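PDB 4XDN: MAU2 chromatid cohesion factor homolog from Saccharomyces cerevisiae, which forms a complex with SCC2 that is required for cohesin to associate with chromosomes, and so takes part in sister chromatid cohesion. Local coordinates for residues Val126-Leu137 / Leu171-Val182. Residues are numbered along the deposited sequence; the frame is centred on the assembly and turned at random.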
ATOM      1  N   VAL A 126      13.508 -34.407   8.747  1.00 38.48           N
ATOM      2  CA  VAL A 126      13.677 -33.331   7.775  1.00 38.73           C
ATOM      3  C   VAL A 126      12.625 -32.243   7.977  1.00 36.42           C
ATOM      4  O   VAL A 126      12.958 -31.059   8.023  1.00 33.42           O
ATOM      5  CB  VAL A 126      13.599 -33.861   6.329  1.00 39.19           C
ATOM      6  CG1 VAL A 126      13.694 -32.721   5.323  1.00 38.41           C
ATOM      7  CG2 VAL A 126      14.709 -34.868   6.082  1.00 40.70           C
ATOM      8  N   GLU A 127      11.363 -32.644   8.111  1.00 37.91           N
ATOM      9  CA  GLU A 127      10.270 -31.691   8.305  1.00 37.96           C
ATOM     10  C   GLU A 127      10.555 -30.755   9.472  1.00 34.13           C
ATOM     11  O   GLU A 127      10.389 -29.539   9.360  1.00 31.04           O
ATOM     12  CB  GLU A 127       8.950 -32.420   8.554  1.00 42.86           C
ATOM     13  CG  GLU A 127       8.509 -33.324   7.421  1.00 48.97           C
ATOM     14  CD  GLU A 127       7.242 -34.086   7.755  1.00 53.71           C
ATOM     15  OE1 GLU A 127       6.413 -33.553   8.526  1.00 52.75           O
ATOM     16  OE2 GLU A 127       7.079 -35.219   7.253  1.00 57.23           O
ATOM     17  N   GLU A 128      10.996 -31.333  10.586  1.00 31.52           N
ATOM     18  CA  GLU A 128      11.281 -30.560  11.788  1.00 31.47           C
ATOM     19  C   GLU A 128      12.459 -29.609  11.575  1.00 28.43           C
ATOM     20  O   GLU A 128      12.411 -28.452  11.988  1.00 27.43           O
ATOM     21  CB  GLU A 128      11.567 -31.490  12.970  1.00 32.82           C
ATOM     22  CG  GLU A 128      10.344 -32.247  13.486  1.00 37.26           C
ATOM     23  CD  GLU A 128       9.950 -33.435  12.622  1.00 38.96           C
ATOM     24  OE1 GLU A 128      10.654 -33.724  11.631  1.00 35.58           O
ATOM     25  OE2 GLU A 128       8.933 -34.088  12.940  1.00 40.46           O
ATOM     26  N   ILE A 129      13.511 -30.099  10.929  1.00 29.86           N
ATOM     27  CA  ILE A 129      14.699 -29.290  10.682  1.00 29.69           C
ATOM     28  C   ILE A 129      14.362 -28.098   9.795  1.00 26.77           C
ATOM     29  O   ILE A 129      14.817 -26.982  10.045  1.00 25.94           O
ATOM     30  CB  ILE A 129      15.822 -30.133  10.035  1.00 33.03           C
ATOM     31  CG1 ILE A 129      16.359 -31.142  11.051  1.00 36.52           C
ATOM     32  CG2 ILE A 129      16.970 -29.248   9.538  1.00 34.00           C
ATOM     33  CD1 ILE A 129      17.225 -32.225  10.454  1.00 41.22           C
ATOM     34  N   MET A 130      13.559 -28.332   8.762  1.00 27.23           N
ATOM     35  CA  MET A 130      13.196 -27.268   7.838  1.00 26.67           C
ATOM     36  C   MET A 130      12.323 -26.225   8.518  1.00 28.88           C
ATOM     37  O   MET A 130      12.377 -25.045   8.166  1.00 29.75           O
ATOM     38  CB  MET A 130      12.475 -27.835   6.613  1.00 29.03           C
ATOM     39  CG  MET A 130      13.334 -28.753   5.759  1.00 34.62           C
ATOM     40  SD  MET A 130      15.017 -28.144   5.540  1.00 53.75           S
ATOM     41  CE  MET A 130      14.873 -27.348   3.975  1.00 78.01           C
ATOM     42  N   ARG A 131      11.527 -26.653   9.495  1.00 29.23           N
ATOM     43  CA  ARG A 131      10.694 -25.714  10.230  1.00 30.32           C
ATOM     44  C   ARG A 131      11.564 -24.876  11.161  1.00 28.29           C
ATOM     45  O   ARG A 131      11.298 -23.690  11.366  1.00 27.48           O
ATOM     46  CB  ARG A 131       9.601 -26.433  11.020  1.00 33.34           C
ATOM     47  CG  ARG A 131       8.572 -25.471  11.594  1.00 37.50           C
ATOM     48  CD  ARG A 131       7.275 -26.150  11.993  1.00 42.84           C
ATOM     49  NE  ARG A 131       6.194 -25.171  12.085  1.00 42.20           N
ATOM     50  CZ  ARG A 131       6.056 -24.302  13.083  1.00 45.94           C
ATOM     51  NH1 ARG A 131       6.926 -24.291  14.085  1.00 48.62           N
ATOM     52  NH2 ARG A 131       5.047 -23.440  13.080  1.00 48.19           N
ATOM     53  N   CYS A 132      12.605 -25.492  11.717  1.00 26.08           N
ATOM     54  CA  CYS A 132      13.581 -24.756  12.514  1.00 28.51           C
ATOM     55  C   CYS A 132      14.196 -23.641  11.673  1.00 29.55           C
ATOM     56  O   CYS A 132      14.355 -22.517  12.142  1.00 28.14           O
ATOM     57  CB  CYS A 132      14.683 -25.682  13.046  1.00 33.21           C
ATOM     58  SG  CYS A 132      14.193 -26.788  14.398  1.00 30.46           S
ATOM     59  N   GLU A 133      14.527 -23.957  10.425  1.00 28.63           N
ATOM     60  CA  GLU A 133      15.139 -22.986   9.525  1.00 29.03           C
ATOM     61  C   GLU A 133      14.151 -21.886   9.147  1.00 27.30           C
ATOM     62  O   GLU A 133      14.526 -20.724   9.004  1.00 28.51           O
ATOM     63  CB  GLU A 133      15.657 -23.676   8.260  1.00 29.81           C
ATOM     64  CG  GLU A 133      16.824 -24.635   8.494  1.00 31.82           C
ATOM     65  CD  GLU A 133      18.081 -23.940   8.990  1.00 33.26           C
ATOM     66  OE1 GLU A 133      18.242 -22.728   8.742  1.00 33.49           O
ATOM     67  OE2 GLU A 133      18.912 -24.611   9.633  1.00 36.92           O
ATOM     68  N   PHE A 134      12.886 -22.258   8.987  1.00 26.33           N
ATOM     69  CA  PHE A 134      11.850 -21.295   8.648  1.00 28.47           C
ATOM     70  C   PHE A 134      11.656 -20.307   9.796  1.00 28.50           C
ATOM     71  O   PHE A 134      11.561 -19.104   9.578  1.00 29.77           O
ATOM     72  CB  PHE A 134      10.538 -22.010   8.327  1.00 29.06           C
ATOM     73  CG  PHE A 134       9.547 -21.150   7.596  1.00 29.42           C
ATOM     74  CD1 PHE A 134       9.637 -20.985   6.222  1.00 28.24           C
ATOM     75  CD2 PHE A 134       8.526 -20.510   8.279  1.00 31.36           C
ATOM     76  CE1 PHE A 134       8.728 -20.195   5.545  1.00 30.04           C
ATOM     77  CE2 PHE A 134       7.613 -19.716   7.606  1.00 31.24           C
ATOM     78  CZ  PHE A 134       7.714 -19.559   6.237  1.00 30.95           C
ATOM     79  N   LEU A 135      11.611 -20.818  11.020  1.00 26.28           N
ATOM     80  CA  LEU A 135      11.510 -19.955  12.186  1.00 28.63           C
ATOM     81  C   LEU A 135      12.735 -19.052  12.297  1.00 27.71           C
ATOM     82  O   LEU A 135      12.617 -17.871  12.611  1.00 29.43           O
ATOM     83  CB  LEU A 135      11.355 -20.788  13.461  1.00 30.75           C
ATOM     84  CG  LEU A 135      10.039 -21.556  13.608  1.00 32.00           C
ATOM     85  CD1 LEU A 135      10.097 -22.491  14.808  1.00 33.15           C
ATOM     86  CD2 LEU A 135       8.873 -20.602  13.731  1.00 33.68           C
ATOM     87  N   LEU A 136      13.907 -19.616  12.030  1.00 28.03           N
ATOM     88  CA  LEU A 136      15.167 -18.894  12.174  1.00 30.33           C
ATOM     89  C   LEU A 136      15.365 -17.824  11.099  1.00 28.98           C
ATOM     90  O   LEU A 136      15.936 -16.765  11.366  1.00 26.79           O
ATOM     91  CB  LEU A 136      16.340 -19.880  12.127  1.00 34.78           C
ATOM     92  CG  LEU A 136      17.247 -20.086  13.348  1.00 38.83           C
ATOM     93  CD1 LEU A 136      16.511 -20.007  14.675  1.00 38.30           C
ATOM     94  CD2 LEU A 136      17.935 -21.439  13.224  1.00 39.28           C
ATOM     95  N   LEU A 137      14.894 -18.107   9.887  1.00 27.07           N
ATOM     96  CA  LEU A 137      15.206 -17.275   8.732  1.00 29.93           C
ATOM     97  C   LEU A 137      14.031 -16.409   8.273  1.00 30.66           C
ATOM     98  O   LEU A 137      14.236 -15.393   7.608  1.00 31.54           O
ATOM     99  CB  LEU A 137      15.678 -18.161   7.576  1.00 31.83           C
ATOM    100  CG  LEU A 137      16.913 -19.022   7.870  1.00 31.95           C
ATOM    101  CD1 LEU A 137      17.160 -19.993   6.735  1.00 32.14           C
ATOM    102  CD2 LEU A 137      18.143 -18.158   8.109  1.00 32.84           C
ATOM    103  N   LEU A 171      12.500 -33.454  -2.610  1.00 41.94           N
ATOM    104  CA  LEU A 171      12.068 -32.826  -1.369  1.00 41.36           C
ATOM    105  C   LEU A 171      12.906 -31.585  -1.073  1.00 36.77           C
ATOM    106  O   LEU A 171      12.367 -30.513  -0.798  1.00 31.36           O
ATOM    107  CB  LEU A 171      12.162 -33.814  -0.206  1.00 44.57           C
ATOM    108  CG  LEU A 171      11.542 -33.363   1.119  1.00 46.11           C
ATOM    109  CD1 LEU A 171      10.031 -33.238   0.997  1.00 46.75           C
ATOM    110  CD2 LEU A 171      11.912 -34.330   2.233  1.00 47.97           C
ATOM    111  N   TYR A 172      14.224 -31.739  -1.142  1.00 36.71           N
ATOM    112  CA  TYR A 172      15.146 -30.646  -0.857  1.00 36.77           C
ATOM    113  C   TYR A 172      15.105 -29.568  -1.934  1.00 36.77           C
ATOM    114  O   TYR A 172      15.373 -28.398  -1.657  1.00 34.87           O
ATOM    115  CB  TYR A 172      16.572 -31.181  -0.708  1.00 40.44           C
ATOM    116  CG  TYR A 172      16.841 -31.796   0.645  1.00 42.52           C
ATOM    117  CD1 TYR A 172      17.159 -31.000   1.736  1.00 41.84           C
ATOM    118  CD2 TYR A 172      16.772 -33.169   0.836  1.00 44.46           C
ATOM    119  CE1 TYR A 172      17.401 -31.552   2.978  1.00 42.73           C
ATOM    120  CE2 TYR A 172      17.015 -33.729   2.076  1.00 44.29           C
ATOM    121  CZ  TYR A 172      17.329 -32.914   3.142  1.00 44.87           C
ATOM    122  OH  TYR A 172      17.573 -33.459   4.382  1.00 48.92           O
ATOM    123  N   GLN A 173      14.774 -29.968  -3.159  1.00 37.03           N
ATOM    124  CA  GLN A 173      14.626 -29.026  -4.262  1.00 37.75           C
ATOM    125  C   GLN A 173      13.437 -28.102  -4.023  1.00 35.99           C
ATOM    126  O   GLN A 173      13.527 -26.893  -4.241  1.00 33.38           O
ATOM    127  CB  GLN A 173      14.456 -29.771  -5.587  1.00 42.22           C
ATOM    128  CG  GLN A 173      15.732 -30.422  -6.099  1.00 48.10           C
ATOM    129  CD  GLN A 173      16.780 -29.406  -6.513  1.00 51.27           C
ATOM    130  OE1 GLN A 173      16.456 -28.319  -6.995  1.00 48.16           O
ATOM    131  NE2 GLN A 173      18.049 -29.753  -6.321  1.00 54.60           N
ATOM    132  N   ASN A 174      12.324 -28.676  -3.577  1.00 36.41           N
ATOM    133  CA  ASN A 174      11.138 -27.891  -3.255  1.00 35.20           C
ATOM    134  C   ASN A 174      11.358 -27.025  -2.025  1.00 31.95           C
ATOM    135  O   ASN A 174      10.966 -25.861  -2.001  1.00 29.47           O
ATOM    136  CB  ASN A 174       9.931 -28.803  -3.037  1.00 36.73           C
ATOM    137  CG  ASN A 174       9.338 -29.299  -4.338  1.00 41.37           C
ATOM    138  OD1 ASN A 174       8.397 -28.712  -4.866  1.00 42.00           O
ATOM    139  ND2 ASN A 174       9.887 -30.386  -4.863  1.00 44.86           N
ATOM    140  N   TRP A 175      11.982 -27.592  -1.003  1.00 31.99           N
ATOM    141  CA  TRP A 175      12.307 -26.820   0.186  1.00 30.64           C
ATOM    142  C   TRP A 175      13.232 -25.654  -0.162  1.00 29.83           C
ATOM    143  O   TRP A 175      13.118 -24.572   0.407  1.00 30.03           O
ATOM    144  CB  TRP A 175      12.967 -27.697   1.247  1.00 32.66           C
ATOM    145  CG  TRP A 175      12.023 -28.415   2.159  1.00 35.40           C
ATOM    146  CD1 TRP A 175      11.924 -29.763   2.344  1.00 35.55           C
ATOM    147  CD2 TRP A 175      11.051 -27.819   3.025  1.00 36.26           C
ATOM    148  NE1 TRP A 175      10.948 -30.043   3.270  1.00 35.81           N
ATOM    149  CE2 TRP A 175      10.395 -28.866   3.702  1.00 36.59           C
ATOM    150  CE3 TRP A 175      10.669 -26.500   3.291  1.00 37.84           C
ATOM    151  CZ2 TRP A 175       9.379 -28.637   4.627  1.00 34.87           C
ATOM    152  CZ3 TRP A 175       9.658 -26.274   4.209  1.00 36.79           C
ATOM    153  CH2 TRP A 175       9.026 -27.338   4.866  1.00 35.85           C
ATOM    154  N   ALA A 176      14.153 -25.883  -1.093  1.00 28.29           N
ATOM    155  CA  ALA A 176      15.072 -24.835  -1.527  1.00 30.54           C
ATOM    156  C   ALA A 176      14.300 -23.682  -2.155  1.00 30.05           C
ATOM    157  O   ALA A 176      14.689 -22.523  -2.036  1.00 28.74           O
ATOM    158  CB  ALA A 176      16.092 -25.391  -2.509  1.00 34.03           C
ATOM    159  N   SER A 177      13.198 -24.012  -2.817  1.00 31.23           N
ATOM    160  CA  SER A 177      12.335 -23.013  -3.431  1.00 32.82           C
ATOM    161  C   SER A 177      11.634 -22.164  -2.370  1.00 32.56           C
ATOM    162  O   SER A 177      11.504 -20.948  -2.520  1.00 29.27           O
ATOM    163  CB  SER A 177      11.303 -23.697  -4.328  1.00 33.27           C
ATOM    164  OG  SER A 177      10.479 -22.760  -4.994  1.00 34.99           O
ATOM    165  N   VAL A 178      11.186 -22.812  -1.300  1.00 31.57           N
ATOM    166  CA  VAL A 178      10.558 -22.111  -0.188  1.00 29.07           C
ATOM    167  C   VAL A 178      11.529 -21.103   0.419  1.00 28.52           C
ATOM    168  O   VAL A 178      11.150 -19.976   0.725  1.00 27.12           O
ATOM    169  CB  VAL A 178      10.074 -23.105   0.900  1.00 29.34           C
ATOM    170  CG1 VAL A 178       9.622 -22.385   2.175  1.00 28.85           C
ATOM    171  CG2 VAL A 178       8.944 -23.966   0.361  1.00 28.16           C
ATOM    172  N   PHE A 179      12.785 -21.499   0.581  1.00 28.60           N
ATOM    173  CA  PHE A 179      13.752 -20.629   1.235  1.00 28.77           C
ATOM    174  C   PHE A 179      14.336 -19.593   0.281  1.00 26.56           C
ATOM    175  O   PHE A 179      14.854 -18.566   0.719  1.00 26.21           O
ATOM    176  CB  PHE A 179      14.854 -21.467   1.880  1.00 28.88           C
ATOM    177  CG  PHE A 179      14.422 -22.108   3.165  1.00 32.30           C
ATOM    178  CD1 PHE A 179      14.359 -21.364   4.331  1.00 31.89           C
ATOM    179  CD2 PHE A 179      14.043 -23.438   3.203  1.00 33.53           C
ATOM    180  CE1 PHE A 179      13.946 -21.938   5.516  1.00 32.09           C
ATOM    181  CE2 PHE A 179      13.631 -24.018   4.387  1.00 35.69           C
ATOM    182  CZ  PHE A 179      13.580 -23.266   5.544  1.00 34.27           C
ATOM    183  N   GLN A 180      14.236 -19.844  -1.019  1.00 27.61           N
ATOM    184  CA  GLN A 180      14.520 -18.803  -1.994  1.00 30.65           C
ATOM    185  C   GLN A 180      13.505 -17.684  -1.805  1.00 28.24           C
ATOM    186  O   GLN A 180      13.851 -16.506  -1.837  1.00 29.05           O
ATOM    187  CB  GLN A 180      14.465 -19.345  -3.421  1.00 37.25           C
ATOM    188  CG  GLN A 180      15.749 -20.013  -3.884  1.00 44.16           C
ATOM    189  CD  GLN A 180      15.694 -20.425  -5.342  1.00 50.05           C
ATOM    190  OE1 GLN A 180      15.236 -21.520  -5.673  1.00 53.05           O
ATOM    191  NE2 GLN A 180      16.158 -19.546  -6.223  1.00 52.38           N
ATOM    192  N   TYR A 181      12.253 -18.073  -1.589  1.00 27.61           N
ATOM    193  CA  TYR A 181      11.173 -17.125  -1.350  1.00 27.97           C
ATOM    194  C   TYR A 181      11.379 -16.371  -0.039  1.00 27.80           C
ATOM    195  O   TYR A 181      11.073 -15.184   0.050  1.00 26.57           O
ATOM    196  CB  TYR A 181       9.826 -17.852  -1.346  1.00 28.36           C
ATOM    197  CG  TYR A 181       8.740 -17.149  -0.567  1.00 29.85           C
ATOM    198  CD1 TYR A 181       8.025 -16.100  -1.128  1.00 31.65           C
ATOM    199  CD2 TYR A 181       8.420 -17.543   0.725  1.00 30.08           C
ATOM    200  CE1 TYR A 181       7.028 -15.457  -0.422  1.00 31.97           C
ATOM    201  CE2 TYR A 181       7.429 -16.910   1.440  1.00 30.82           C
ATOM    202  CZ  TYR A 181       6.735 -15.866   0.863  1.00 34.43           C
ATOM    203  OH  TYR A 181       5.740 -15.235   1.576  1.00 37.60           O
ATOM    204  N   VAL A 182      11.895 -17.061   0.973  1.00 28.57           N
ATOM    205  CA  VAL A 182      12.225 -16.418   2.241  1.00 27.32           C
ATOM    206  C   VAL A 182      13.295 -15.362   2.009  1.00 27.90           C
ATOM    207  O   VAL A 182      13.200 -14.250   2.523  1.00 30.10           O
ATOM    208  CB  VAL A 182      12.714 -17.440   3.292  1.00 27.31           C
ATOM    209  CG1 VAL A 182      13.294 -16.735   4.523  1.00 27.80           C
ATOM    210  CG2 VAL A 182      11.580 -18.365   3.698  1.00 23.85           C
TER
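With chi1 at -64°, M130 places CG over the indole of W175, and bends at chi2 and chi3 then bring CE back to within 3.3 Å of W175 CB. M130 CG stands 3.5 Å from the centroid of the W175 five-membered ring and 7° off the ring normal, a CH-pi contact over the face; M130 SD lies farther above that face, a Met-aromatic contact. M130 CE also reaches F179 CE2 (3.6 Å). F179 enters as a knob among M130, E133, F134 and L137. Its leading atom, CZ, comes 3.4 Å from E133 CB, and its edge rests beside M130 O and F134 N, already hydrogen-bonded to each other. V182 CG2 approaches F134 CE1 obliquely (3.9 Å), whereas V178 crosses F134 at about a right angle; V182 CG1 lies 3.5 Å from L137 O. At the N-terminal end V126 CG1 meets L171 CD2 tip to tip. No hydrogen bond crosses the interface, and the E133 carboxylate turns away to a salt bridge with K113. The segment axes run nearly parallel (7°) at 11.0 Å, consistent with an up-down-up order in which helix 147-165, touching M130, W175 and L137, returns the chain. A chain of another protein also touches W175; helix 81-98 flanks 126-137, and strand 297-302 packs against L171 and V178.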